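Local structure of DUF5636 domain-containing protein (Legionella pneumophila subsp. pneumophila str. Philadelphia 1, 4RD8) at residues 22-27 and 162-167; 185-190 and 194-199; 200-205 and 215-220. The protein is of unknown function but belongs to the uncharacterised DUF5636 family and has an all-alpha fold without strands. The protein carries 3 engineered substitutions. All blocks are in the same frame, centred on the assembly; numbering follows the deposited sequence.

Interaction 1: residues 22-27 and 162-167; sequences LQNEPF and YKKLGH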
ATOM      1  N   LEU A  22      15.624   7.069 -13.657  1.00 30.66           N
ATOM      2  CA  LEU A  22      15.107   7.887 -14.750  1.00 31.95           C
ATOM      3  C   LEU A  22      15.296   7.206 -16.099  1.00 33.78           C
ATOM      4  O   LEU A  22      14.517   7.432 -17.029  1.00 34.74           O
ATOM      5  CB  LEU A  22      15.802   9.248 -14.780  1.00 33.68           C
ATOM      6  CG  LEU A  22      15.263  10.201 -15.844  1.00 35.98           C
ATOM      7  CD1 LEU A  22      13.747  10.302 -15.714  1.00 34.21           C
ATOM      8  CD2 LEU A  22      15.907  11.572 -15.728  1.00 36.53           C
ATOM      9  N   GLN A  23      16.331   6.373 -16.196  1.00 34.63           N
ATOM     10  CA  GLN A  23      16.658   5.695 -17.448  1.00 36.78           C
ATOM     11  C   GLN A  23      16.156   4.259 -17.464  1.00 36.30           C
ATOM     12  O   GLN A  23      16.386   3.522 -18.433  1.00 38.13           O
ATOM     13  CB  GLN A  23      18.170   5.709 -17.695  1.00 39.06           C
ATOM     14  CG  GLN A  23      18.806   7.103 -17.679  1.00 40.14           C
ATOM     15  CD  GLN A  23      18.121   8.093 -18.616  1.00 58.86           C
ATOM     16  OE1 GLN A  23      17.599   7.717 -19.670  1.00 62.21           O
ATOM     17  NE2 GLN A  23      18.129   9.368 -18.236  1.00 52.23           N
ATOM     18  N   ASN A  24      15.485   3.869 -16.386  1.00 34.19           N
ATOM     19  CA  ASN A  24      15.019   2.503 -16.220  1.00 34.02           C
ATOM     20  C   ASN A  24      13.589   2.384 -16.733  1.00 33.62           C
ATOM     21  O   ASN A  24      12.639   2.557 -15.978  1.00 32.13           O
ATOM     22  CB  ASN A  24      15.104   2.111 -14.739  1.00 32.57           C
ATOM     23  CG  ASN A  24      14.913   0.626 -14.510  1.00 35.69           C
ATOM     24  OD1 ASN A  24      14.068  -0.005 -15.140  1.00 33.68           O
ATOM     25  ND2 ASN A  24      15.695   0.059 -13.589  1.00 34.37           N
ATOM     26  N   GLU A  25      13.438   2.089 -18.020  1.00 31.77           N
ATOM     27  CA  GLU A  25      12.107   2.015 -18.621  1.00 30.63           C
ATOM     28  C   GLU A  25      11.179   0.970 -17.981  1.00 28.30           C
ATOM     29  O   GLU A  25       9.992   1.247 -17.784  1.00 32.38           O
ATOM     30  CB  GLU A  25      12.190   1.839 -20.143  1.00 29.86           C
ATOM     31  CG  GLU A  25      12.915   2.987 -20.864  1.00 40.02           C
ATOM     32  CD  GLU A  25      12.187   4.332 -20.776  1.00 50.06           C
ATOM     33  OE1 GLU A  25      11.013   4.379 -20.344  1.00 44.61           O
ATOM     34  OE2 GLU A  25      12.797   5.359 -21.153  1.00 56.50           O
ATOM     35  N   PRO A  26      11.701  -0.231 -17.657  1.00 32.03           N
ATOM     36  CA  PRO A  26      10.780  -1.177 -17.013  1.00 29.04           C
ATOM     37  C   PRO A  26      10.260  -0.665 -15.670  1.00 26.20           C
ATOM     38  O   PRO A  26       9.088  -0.887 -15.352  1.00 28.35           O
ATOM     39  CB  PRO A  26      11.644  -2.427 -16.826  1.00 29.18           C
ATOM     40  CG  PRO A  26      12.612  -2.367 -17.988  1.00 29.29           C
ATOM     41  CD  PRO A  26      12.952  -0.894 -18.084  1.00 33.71           C
ATOM     42  N   PHE A  27      11.106   0.021 -14.906  1.00 22.86           N
ATOM     43  CA  PHE A  27      10.666   0.587 -13.636  1.00 25.45           C
ATOM     44  C   PHE A  27       9.585   1.632 -13.863  1.00 26.38           C
ATOM     45  O   PHE A  27       8.561   1.640 -13.171  1.00 24.27           O
ATOM     46  CB  PHE A  27      11.833   1.212 -12.883  1.00 20.97           C
ATOM     47  CG  PHE A  27      11.426   1.923 -11.623  1.00 25.11           C
ATOM     48  CD1 PHE A  27      11.013   1.205 -10.505  1.00 21.47           C
ATOM     49  CD2 PHE A  27      11.468   3.307 -11.547  1.00 23.42           C
ATOM     50  CE1 PHE A  27      10.655   1.854  -9.333  1.00 18.01           C
ATOM     51  CE2 PHE A  27      11.099   3.967 -10.387  1.00 24.62           C
ATOM     52  CZ  PHE A  27      10.692   3.244  -9.273  1.00 23.05           C
ATOM     53  N   TYR A 162       8.901  -1.424  -4.775  1.00 17.50           N
ATOM     54  CA  TYR A 162       8.849  -0.787  -3.454  1.00 16.63           C
ATOM     55  C   TYR A 162      10.197  -0.272  -2.952  1.00 17.93           C
ATOM     56  O   TYR A 162      10.317   0.881  -2.558  1.00 17.41           O
ATOM     57  CB  TYR A 162       8.262  -1.762  -2.442  1.00 16.90           C
ATOM     58  CG  TYR A 162       8.093  -1.214  -1.034  1.00 16.60           C
ATOM     59  CD1 TYR A 162       6.978  -0.455  -0.694  1.00 17.88           C
ATOM     60  CD2 TYR A 162       9.012  -1.497  -0.048  1.00 16.08           C
ATOM     61  CE1 TYR A 162       6.799   0.017   0.608  1.00 14.64           C
ATOM     62  CE2 TYR A 162       8.850  -1.020   1.259  1.00 18.11           C
ATOM     63  CZ  TYR A 162       7.733  -0.263   1.574  1.00 16.20           C
ATOM     64  OH  TYR A 162       7.577   0.193   2.873  1.00 18.13           O
ATOM     65  N   LYS A 163      11.221  -1.118  -2.963  1.00 15.57           N
ATOM     66  CA  LYS A 163      12.527  -0.702  -2.445  1.00 17.04           C
ATOM     67  C   LYS A 163      13.085   0.486  -3.183  1.00 18.57           C
ATOM     68  O   LYS A 163      13.770   1.316  -2.592  1.00 18.88           O
ATOM     69  CB  LYS A 163      13.548  -1.850  -2.471  1.00 16.61           C
ATOM     70  CG  LYS A 163      13.226  -2.998  -1.511  1.00 17.43           C
ATOM     71  CD  LYS A 163      14.343  -4.047  -1.563  1.00 20.04           C
ATOM     72  CE  LYS A 163      14.142  -5.152  -0.555  1.00 22.35           C
ATOM     73  NZ  LYS A 163      15.246  -6.154  -0.675  1.00 26.68           N
ATOM     74  N   LYS A 164      12.786   0.580  -4.473  1.00 15.81           N
ATOM     75  CA  LYS A 164      13.332   1.663  -5.270  1.00 16.27           C
ATOM     76  C   LYS A 164      12.690   2.990  -4.923  1.00 18.37           C
ATOM     77  O   LYS A 164      13.263   4.039  -5.210  1.00 18.83           O
ATOM     78  CB  LYS A 164      13.252   1.343  -6.776  1.00 19.88           C
ATOM     79  CG  LYS A 164      13.964   0.030  -7.101  1.00 22.82           C
ATOM     80  CD  LYS A 164      14.181  -0.219  -8.596  1.00 25.93           C
ATOM     81  CE  LYS A 164      14.880  -1.561  -8.809  1.00 27.88           C
ATOM     82  NZ  LYS A 164      15.220  -1.848 -10.241  1.00 34.14           N
ATOM     83  N   LEU A 165      11.529   2.940  -4.274  1.00 18.62           N
ATOM     84  CA  LEU A 165      10.859   4.154  -3.807  1.00 17.95           C
ATOM     85  C   LEU A 165      11.619   4.807  -2.660  1.00 20.77           C
ATOM     86  O   LEU A 165      11.403   5.982  -2.348  1.00 23.00           O
ATOM     87  CB  LEU A 165       9.411   3.874  -3.385  1.00 18.32           C
ATOM     88  CG  LEU A 165       8.494   3.341  -4.484  1.00 21.72           C
ATOM     89  CD1 LEU A 165       7.084   3.077  -3.917  1.00 22.08           C
ATOM     90  CD2 LEU A 165       8.432   4.317  -5.665  1.00 22.09           C
ATOM     91  N   GLY A 166      12.527   4.055  -2.042  1.00 18.24           N
ATOM     92  CA  GLY A 166      13.368   4.595  -0.992  1.00 19.07           C
ATOM     93  C   GLY A 166      14.756   4.988  -1.472  1.00 21.10           C
ATOM     94  O   GLY A 166      15.590   5.438  -0.692  1.00 21.52           O
ATOM     95  N   HIS A 167      15.022   4.778  -2.755  1.00 19.03           N
ATOM     96  CA  HIS A 167      16.309   5.134  -3.329  1.00 23.03           C
ATOM     97  C   HIS A 167      16.275   6.611  -3.677  1.00 23.14           C
ATOM     98  O   HIS A 167      15.245   7.128  -4.113  1.00 21.60           O
ATOM     99  CB  HIS A 167      16.583   4.322  -4.598  1.00 21.95           C
ATOM    100  CG  HIS A 167      17.992   4.399  -5.067  1.00 26.87           C
ATOM    101  ND1 HIS A 167      18.505   5.485  -5.755  1.00 25.70           N
ATOM    102  CD2 HIS A 167      19.026   3.513  -4.963  1.00 28.73           C
ATOM    103  CE1 HIS A 167      19.774   5.267  -6.046  1.00 27.51           C
ATOM    104  NE2 HIS A 167      20.110   4.080  -5.580  1.00 28.77           N
TER
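K164 lies alongside the F27 ring, and the two side chains run past each other in opposite directions. The lysine can be followed outward. K164 CB comes to 3.7 Å from F27 CE1, on a slant to the ring. K164 CD then passes F27 CD1 at 4.0 Å. Beyond CG the chain is fully extended; its methylenes run past the ring at a slant and carry the ammonium beyond it. K164 NZ ends 3.9 Å from N24 ND2. Two donors meet there and no bond forms. The N24 amide has other partners: ND2 bonds E20 OE1, and N24 OD1 is the N-cap acceptor for F27 N, at 3.0 Å. That N-H comes from above the carbonyl plane, 47° out of it. F27 has CG anti to its own N (chi1 175°), which sends the ring across to the lysine. L165 meets the ring at its edge, with L165 CD2 4.4 Å from F27 CZ. The contact joins the start of helix 25-38 to the turn after helix 157-162. L21 of helix 19-22 touches both F27 and K164. L165 also touches helix 179-184, at C179 and L183.

Interaction 2: residues 185-190 and 194-199; sequences DKLGEI and SPEWLS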
ATOM      1  N   ASP A 185       1.097   8.543  -1.929  1.00 19.20           N
ATOM      2  CA  ASP A 185       0.985   9.569  -0.891  1.00 21.01           C
ATOM      3  C   ASP A 185       0.605  10.924  -1.505  1.00 21.69           C
ATOM      4  O   ASP A 185       1.074  11.975  -1.059  1.00 23.56           O
ATOM      5  CB  ASP A 185       2.295   9.668  -0.094  1.00 21.47           C
ATOM      6  CG  ASP A 185       2.076   9.765   1.403  1.00 30.15           C
ATOM      7  OD1 ASP A 185       0.915   9.745   1.848  1.00 28.51           O
ATOM      8  OD2 ASP A 185       3.080   9.846   2.147  1.00 32.21           O
ATOM      9  N   LYS A 186      -0.257  10.878  -2.523  1.00 21.22           N
ATOM     10  CA  LYS A 186      -0.625  12.077  -3.293  1.00 23.07           C
ATOM     11  C   LYS A 186      -1.855  12.747  -2.699  1.00 26.99           C
ATOM     12  O   LYS A 186      -2.958  12.658  -3.246  1.00 25.98           O
ATOM     13  CB  LYS A 186      -0.881  11.728  -4.767  1.00 30.07           C
ATOM     14  CG  LYS A 186      -0.743  12.904  -5.737  1.00 28.72           C
ATOM     15  CD  LYS A 186       0.688  13.466  -5.715  1.00 32.96           C
ATOM     16  CE  LYS A 186       0.879  14.597  -6.725  1.00 37.83           C
ATOM     17  NZ  LYS A 186       0.201  15.864  -6.331  1.00 35.98           N
ATOM     18  N   LEU A 187      -1.654  13.426  -1.575  1.00 26.19           N
ATOM     19  CA  LEU A 187      -2.739  14.087  -0.868  1.00 28.40           C
ATOM     20  C   LEU A 187      -3.455  15.071  -1.779  1.00 36.05           C
ATOM     21  O   LEU A 187      -2.817  15.788  -2.554  1.00 34.16           O
ATOM     22  CB  LEU A 187      -2.203  14.823   0.356  1.00 34.83           C
ATOM     23  CG  LEU A 187      -1.622  13.920   1.437  1.00 32.23           C
ATOM     24  CD1 LEU A 187      -1.288  14.732   2.683  1.00 31.18           C
ATOM     25  CD2 LEU A 187      -2.614  12.832   1.768  1.00 41.72           C
ATOM     26  N   GLY A 188      -4.780  15.083  -1.695  1.00 33.56           N
ATOM     27  CA  GLY A 188      -5.581  15.976  -2.504  1.00 35.45           C
ATOM     28  C   GLY A 188      -6.285  15.286  -3.657  1.00 38.11           C
ATOM     29  O   GLY A 188      -7.271  15.807  -4.174  1.00 39.59           O
ATOM     30  N   GLU A 189      -5.776  14.126  -4.077  1.00 35.57           N
ATOM     31  CA  GLU A 189      -6.424  13.374  -5.152  1.00 32.72           C
ATOM     32  C   GLU A 189      -7.695  12.685  -4.663  1.00 37.57           C
ATOM     33  O   GLU A 189      -7.776  12.258  -3.508  1.00 31.77           O
ATOM     34  CB  GLU A 189      -5.484  12.326  -5.754  1.00 33.82           C
ATOM     35  CG  GLU A 189      -4.210  12.875  -6.389  1.00 37.01           C
ATOM     36  CD  GLU A 189      -4.458  13.730  -7.629  1.00 45.99           C
ATOM     37  OE1 GLU A 189      -5.619  13.835  -8.089  1.00 41.41           O
ATOM     38  OE2 GLU A 189      -3.475  14.300  -8.152  1.00 51.90           O
ATOM     39  N   ILE A 190      -8.680  12.574  -5.551  1.00 34.35           N
ATOM     40  CA  ILE A 190      -9.926  11.890  -5.231  1.00 34.84           C
ATOM     41  C   ILE A 190      -9.864  10.434  -5.735  1.00 33.34           C
ATOM     42  O   ILE A 190     -10.726   9.978  -6.495  1.00 36.53           O
ATOM     43  CB  ILE A 190     -11.143  12.670  -5.793  1.00 39.90           C
ATOM     44  CG1 ILE A 190     -11.056  14.143  -5.389  1.00 47.25           C
ATOM     45  CG2 ILE A 190     -12.463  12.112  -5.277  1.00 41.87           C
ATOM     46  CD1 ILE A 190     -11.209  14.391  -3.893  1.00 54.23           C
ATOM     47  N   SER A 194      -4.231   8.732  -2.831  1.00 25.24           N
ATOM     48  CA  SER A 194      -4.238   9.434  -1.551  1.00 24.27           C
ATOM     49  C   SER A 194      -4.660   8.482  -0.446  1.00 25.48           C
ATOM     50  O   SER A 194      -5.756   7.919  -0.496  1.00 24.92           O
ATOM     51  CB  SER A 194      -5.219  10.599  -1.584  1.00 26.39           C
ATOM     52  OG  SER A 194      -5.478  11.073  -0.264  1.00 29.30           O
ATOM     53  N   PRO A 195      -3.798   8.295   0.564  1.00 26.19           N
ATOM     54  CA  PRO A 195      -4.210   7.414   1.661  1.00 26.88           C
ATOM     55  C   PRO A 195      -5.388   7.974   2.455  1.00 29.91           C
ATOM     56  O   PRO A 195      -6.162   7.188   3.001  1.00 30.72           O
ATOM     57  CB  PRO A 195      -2.951   7.331   2.540  1.00 28.92           C
ATOM     58  CG  PRO A 195      -2.201   8.618   2.237  1.00 27.00           C
ATOM     59  CD  PRO A 195      -2.445   8.847   0.763  1.00 23.79           C
ATOM     60  N   GLU A 196      -5.528   9.298   2.527  1.00 28.42           N
ATOM     61  CA  GLU A 196      -6.672   9.880   3.219  1.00 28.75           C
ATOM     62  C   GLU A 196      -7.945   9.516   2.475  1.00 29.30           C
ATOM     63  O   GLU A 196      -8.972   9.202   3.083  1.00 33.29           O
ATOM     64  CB  GLU A 196      -6.560  11.406   3.315  1.00 31.14           C
ATOM     65  CG  GLU A 196      -5.255  11.907   3.904  1.00 47.07           C
ATOM     66  CD  GLU A 196      -4.870  11.181   5.175  1.00 56.75           C
ATOM     67  OE1 GLU A 196      -5.477  11.464   6.224  1.00 62.99           O
ATOM     68  OE2 GLU A 196      -3.965  10.320   5.125  1.00 59.56           O
ATOM     69  N   TRP A 197      -7.884   9.574   1.155  1.00 28.48           N
ATOM     70  CA  TRP A 197      -9.065   9.261   0.365  1.00 32.07           C
ATOM     71  C   TRP A 197      -9.395   7.777   0.484  1.00 30.32           C
ATOM     72  O   TRP A 197     -10.558   7.415   0.649  1.00 32.16           O
ATOM     73  CB  TRP A 197      -8.882   9.667  -1.102  1.00 31.67           C
ATOM     74  CG  TRP A 197     -10.140   9.469  -1.915  1.00 30.69           C
ATOM     75  CD1 TRP A 197     -11.105  10.399  -2.181  1.00 33.43           C
ATOM     76  CD2 TRP A 197     -10.572   8.250  -2.543  1.00 32.70           C
ATOM     77  NE1 TRP A 197     -12.106   9.834  -2.943  1.00 38.87           N
ATOM     78  CE2 TRP A 197     -11.797   8.522  -3.180  1.00 35.47           C
ATOM     79  CE3 TRP A 197     -10.032   6.961  -2.629  1.00 31.66           C
ATOM     80  CZ2 TRP A 197     -12.497   7.543  -3.897  1.00 36.08           C
ATOM     81  CZ3 TRP A 197     -10.725   5.995  -3.344  1.00 33.36           C
ATOM     82  CH2 TRP A 197     -11.946   6.293  -3.967  1.00 32.59           C
ATOM     83  N   LEU A 198      -8.376   6.919   0.409  1.00 27.43           N
ATOM     84  CA  LEU A 198      -8.621   5.478   0.487  1.00 28.02           C
ATOM     85  C   LEU A 198      -9.165   5.070   1.848  1.00 29.88           C
ATOM     86  O   LEU A 198     -10.080   4.259   1.934  1.00 28.07           O
ATOM     87  CB  LEU A 198      -7.370   4.669   0.139  1.00 25.21           C
ATOM     88  CG  LEU A 198      -7.473   3.146   0.275  1.00 22.43           C
ATOM     89  CD1 LEU A 198      -8.546   2.573  -0.637  1.00 23.28           C
ATOM     90  CD2 LEU A 198      -6.125   2.501  -0.025  1.00 23.38           C
ATOM     91  N   SER A 199      -8.616   5.650   2.907  1.00 29.20           N
ATOM     92  CA  SER A 199      -9.082   5.352   4.255  1.00 39.73           C
ATOM     93  C   SER A 199     -10.552   5.711   4.444  1.00 35.63           C
ATOM     94  O   SER A 199     -11.322   4.944   5.030  1.00 34.36           O
ATOM     95  CB  SER A 199      -8.222   6.081   5.285  1.00 43.99           C
ATOM     96  OG  SER A 199      -8.980   6.374   6.444  1.00 58.22           O
TER
HETATM   97  O   HOH W   1      -6.247  13.515  -0.154  1.00 33.41           O
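I190 and W197 are brought together by their first torsions: W197 CG is anti to its backbone N (chi1 -175°), and in I190 the CG2 methyl, not CG1, lies anti to N. The indole receives the I190 backbone over one face, with I190 C 3.6 Å above the W197 ring plane and displaced toward the rim. I190 CG2 closes on W197 NE1 at 3.3 Å. H201 stacks on the same tryptophan.

S194 also has its OG anti to N (chi1 165°), which turns the hydroxyl back over the start of helix 195-204. There S194 OG caps the helix by accepting from W197 N at 3.2 Å, with an N-H...O angle of 160°. S194 OG also holds a water at 2.6 Å, and the same water accepts from G188 N. The cap is thus tied to the type II turn K186-E189. No direct hydrogen bond crosses between the segments. S194 CB packs against two carbonyl oxygens, K186 O at 3.5 Å and E189 O at 3.6 Å.

L187 CD2 touches E196 CG at 3.5 Å and also meets P195. The bend at chi2 of E196 turns its carboxylate aside to S124. D185 crosses P195 at about a right angle, with D185 OD1 3.3 Å from P195 CG. This carboxylate is already engaged by R122 and W180, which probably help fix its rotation. The contact lies in the connection from helix 179-184 to helix 195-204. T130 and H131 of helix 130-144 pack against P195.

Interaction 3: residues 200-205 and 215-220; sequences DHIQND and EVIKNR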
ATOM      1  N   ASP A 200     -10.947   6.875   3.939  1.00 32.87           N
ATOM      2  CA  ASP A 200     -12.336   7.328   4.060  1.00 34.52           C
ATOM      3  C   ASP A 200     -13.258   6.502   3.161  1.00 34.54           C
ATOM      4  O   ASP A 200     -14.407   6.230   3.504  1.00 37.29           O
ATOM      5  CB  ASP A 200     -12.451   8.807   3.693  1.00 37.01           C
ATOM      6  CG  ASP A 200     -11.729   9.713   4.673  1.00 53.54           C
ATOM      7  OD1 ASP A 200     -11.432   9.264   5.804  1.00 55.36           O
ATOM      8  OD2 ASP A 200     -11.469  10.882   4.314  1.00 59.94           O
ATOM      9  N   HIS A 201     -12.737   6.115   2.004  1.00 32.57           N
ATOM     10  CA  HIS A 201     -13.474   5.271   1.076  1.00 34.97           C
ATOM     11  C   HIS A 201     -13.844   3.939   1.737  1.00 34.82           C
ATOM     12  O   HIS A 201     -14.963   3.455   1.589  1.00 35.84           O
ATOM     13  CB  HIS A 201     -12.639   5.021  -0.184  1.00 30.67           C
ATOM     14  CG  HIS A 201     -13.330   4.207  -1.210  1.00 31.15           C
ATOM     15  ND1 HIS A 201     -14.468   4.629  -1.884  1.00 34.50           N
ATOM     16  CD2 HIS A 201     -13.064   2.964  -1.715  1.00 34.98           C
ATOM     17  CE1 HIS A 201     -14.861   3.705  -2.728  1.00 37.88           C
ATOM     18  NE2 HIS A 201     -14.013   2.682  -2.644  1.00 35.05           N
ATOM     19  N   ILE A 202     -12.900   3.365   2.479  1.00 32.28           N
ATOM     20  CA  ILE A 202     -13.113   2.078   3.133  1.00 31.50           C
ATOM     21  C   ILE A 202     -14.095   2.191   4.301  1.00 39.99           C
ATOM     22  O   ILE A 202     -15.038   1.402   4.407  1.00 39.68           O
ATOM     23  CB  ILE A 202     -11.776   1.465   3.612  1.00 34.98           C
ATOM     24  CG1 ILE A 202     -10.949   0.990   2.413  1.00 30.87           C
ATOM     25  CG2 ILE A 202     -12.028   0.312   4.563  1.00 38.52           C
ATOM     26  CD1 ILE A 202      -9.498   0.624   2.761  1.00 34.12           C
ATOM     27  N   GLN A 203     -13.877   3.175   5.173  1.00 38.26           N
ATOM     28  CA  GLN A 203     -14.710   3.349   6.364  1.00 40.95           C
ATOM     29  C   GLN A 203     -16.143   3.753   6.042  1.00 42.56           C
ATOM     30  O   GLN A 203     -17.054   3.504   6.831  1.00 49.76           O
ATOM     31  CB  GLN A 203     -14.063   4.336   7.345  1.00 43.35           C
ATOM     32  CG  GLN A 203     -12.822   3.772   8.034  1.00 52.95           C
ATOM     33  CD  GLN A 203     -12.236   4.704   9.085  1.00 60.09           C
ATOM     34  OE1 GLN A 203     -12.956   5.255   9.918  1.00 65.33           O
ATOM     35  NE2 GLN A 203     -10.918   4.883   9.047  1.00 62.61           N
ATOM     36  N   ASN A 204     -16.348   4.364   4.882  1.00 41.93           N
ATOM     37  CA  ASN A 204     -17.695   4.731   4.470  1.00 46.80           C
ATOM     38  C   ASN A 204     -18.423   3.552   3.833  1.00 49.99           C
ATOM     39  O   ASN A 204     -19.585   3.300   4.147  1.00 50.87           O
ATOM     40  CB  ASN A 204     -17.670   5.940   3.534  1.00 50.93           C
ATOM     41  CG  ASN A 204     -17.320   7.229   4.263  1.00 59.00           C
ATOM     42  OD1 ASN A 204     -17.439   7.317   5.488  1.00 58.03           O
ATOM     43  ND2 ASN A 204     -16.893   8.239   3.510  1.00 57.37           N
ATOM     44  N   ASP A 205     -17.716   2.826   2.964  1.00 48.81           N
ATOM     45  CA  ASP A 205     -18.268   1.675   2.239  1.00 46.37           C
ATOM     46  C   ASP A 205     -19.685   1.940   1.737  1.00 48.94           C
ATOM     47  O   ASP A 205     -20.650   1.313   2.190  1.00 51.99           O
ATOM     48  CB  ASP A 205     -18.238   0.412   3.107  1.00 45.82           C
ATOM     49  CG  ASP A 205     -18.584  -0.842   2.323  1.00 47.35           C
ATOM     50  OD1 ASP A 205     -18.502  -0.810   1.072  1.00 41.02           O
ATOM     51  OD2 ASP A 205     -18.942  -1.859   2.956  1.00 44.79           O
ATOM     52  N   GLU A 215     -15.570  -2.496   9.193  1.00 48.03           N
ATOM     53  CA  GLU A 215     -15.796  -2.519  10.636  1.00 52.91           C
ATOM     54  C   GLU A 215     -14.501  -2.789  11.409  1.00 52.14           C
ATOM     55  O   GLU A 215     -14.266  -2.190  12.458  1.00 55.55           O
ATOM     56  CB  GLU A 215     -16.855  -3.561  10.993  1.00 50.80           C
ATOM     57  CG  GLU A 215     -17.286  -3.550  12.453  1.00 58.03           C
ATOM     58  CD  GLU A 215     -18.367  -4.571  12.739  1.00 69.51           C
ATOM     59  OE1 GLU A 215     -18.880  -5.172  11.770  1.00 75.13           O
ATOM     60  OE2 GLU A 215     -18.704  -4.777  13.926  1.00 72.83           O
ATOM     61  N   VAL A 216     -13.662  -3.681  10.883  1.00 45.42           N
ATOM     62  CA  VAL A 216     -12.394  -4.018  11.527  1.00 47.10           C
ATOM     63  C   VAL A 216     -11.461  -2.809  11.601  1.00 47.83           C
ATOM     64  O   VAL A 216     -10.844  -2.557  12.635  1.00 54.67           O
ATOM     65  CB  VAL A 216     -11.691  -5.209  10.825  1.00 39.98           C
ATOM     66  CG1 VAL A 216     -10.298  -5.441  11.409  1.00 48.79           C
ATOM     67  CG2 VAL A 216     -12.540  -6.471  10.937  1.00 42.67           C
ATOM     68  N   ILE A 217     -11.376  -2.059  10.505  1.00 45.45           N
ATOM     69  CA  ILE A 217     -10.537  -0.859  10.443  1.00 47.15           C
ATOM     70  C   ILE A 217     -11.028   0.245  11.396  1.00 57.60           C
ATOM     71  O   ILE A 217     -10.222   0.919  12.039  1.00 63.55           O
ATOM     72  CB  ILE A 217     -10.406  -0.350   8.984  1.00 42.76           C
ATOM     73  CG1 ILE A 217      -9.432  -1.241   8.211  1.00 42.28           C
ATOM     74  CG2 ILE A 217      -9.931   1.091   8.937  1.00 43.69           C
ATOM     75  CD1 ILE A 217      -9.235  -0.835   6.763  1.00 43.90           C
ATOM     76  N   LYS A 218     -12.346   0.411  11.500  1.00 60.23           N
ATOM     77  CA  LYS A 218     -12.931   1.313  12.488  1.00 66.34           C
ATOM     78  C   LYS A 218     -12.596   0.865  13.911  1.00 72.50           C
ATOM     79  O   LYS A 218     -12.414   1.691  14.808  1.00 75.99           O
ATOM     80  CB  LYS A 218     -14.454   1.355  12.335  1.00 72.19           C
ATOM     81  CG  LYS A 218     -14.988   2.266  11.240  1.00 72.48           C
ATOM     82  CD  LYS A 218     -16.491   2.473  11.433  1.00 75.03           C
ATOM     83  CE  LYS A 218     -17.085   3.400  10.387  1.00 72.90           C
ATOM     84  NZ  LYS A 218     -17.378   2.696   9.121  1.00 72.55           N
ATOM     85  N   ASN A 219     -12.515  -0.449  14.101  1.00 74.23           N
ATOM     86  CA  ASN A 219     -12.391  -1.050  15.430  1.00 80.56           C
ATOM     87  C   ASN A 219     -11.025  -0.888  16.100  1.00 83.93           C
ATOM     88  O   ASN A 219     -10.816  -1.372  17.212  1.00 93.58           O
ATOM     89  CB  ASN A 219     -12.772  -2.534  15.376  1.00 79.01           C
ATOM     90  N   ARG A 220     -10.101  -0.216  15.421  1.00 78.67           N
ATOM     91  CA  ARG A 220      -8.801   0.106  16.004  1.00 79.45           C
ATOM     92  C   ARG A 220      -8.568   1.611  15.980  1.00 81.61           C
ATOM     93  O   ARG A 220      -7.431   2.071  16.047  1.00 82.99           O
ATOM     94  CB  ARG A 220      -7.669  -0.614  15.265  1.00 72.22           C
TER
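I202 and I217 meet nearly at right angles, methyl against methyl: I202 CG2 lies 3.7 Å from I217 CD1. The short branch of I202 thus meets the end of the long branch of I217.

Q203 also crosses I217 at about a right angle. Its chain is extended beyond CG (chi2 -176°), which carries the amide out toward the next helix. Q203 CG passes I217 CG2 at 4.0 Å. Q203 NE2 sits 3.9 Å from the same I217 CG2, and the nitrogen of the amide lies against this methyl. The oxygen side faces the lysine, with Q203 OE1 3.8 Å from K218 CG.

This is a helix-loop-helix unit. Helix 195-204 ends, D205 leaves helical geometry with positive phi, and helix 211-218 returns beside it. The D205 carboxylate accepts from I209 N and F210 N, which ties the linking loop down. One oxygen serves each: OD1 takes I209 N, and OD2 takes F210 N.

K218 lies obliquely across Q203. It is bent at its last torsion (chi4 82°), which swings NZ back toward the end of helix 195-204. K218 NZ is placed 2.4 Å from Q203 O. That is too short for an ordinary hydrogen bond, and the exact position of the ammonium is doubtful. R214 NE, a like charge, is also near, with the same doubt. L48 of helix 41-61 touches I202, and L75 of helix 69-85 touches I217.

All three contacts are partly buried, and none is purely core or surface. Interactions 2 and 3 share helix 195-204: the first works at its start, the second at its end. Their centres are 15 Å apart, and the W197-H201 stack spans the junction. Interaction 1 stands apart, on the other side of the chain's centre from interaction 3, with centres 32 Å apart. It joins pieces distant in sequence, whereas the other two close short local connections. Helix starts carry asparagine or serine caps in interactions 1 and 2. Interaction 2 adds a water bridge and backbone packing on an indole. Interaction 3 sets a buried I202 against a partly exposed I217, with Q203 and the exposed K218 alongside.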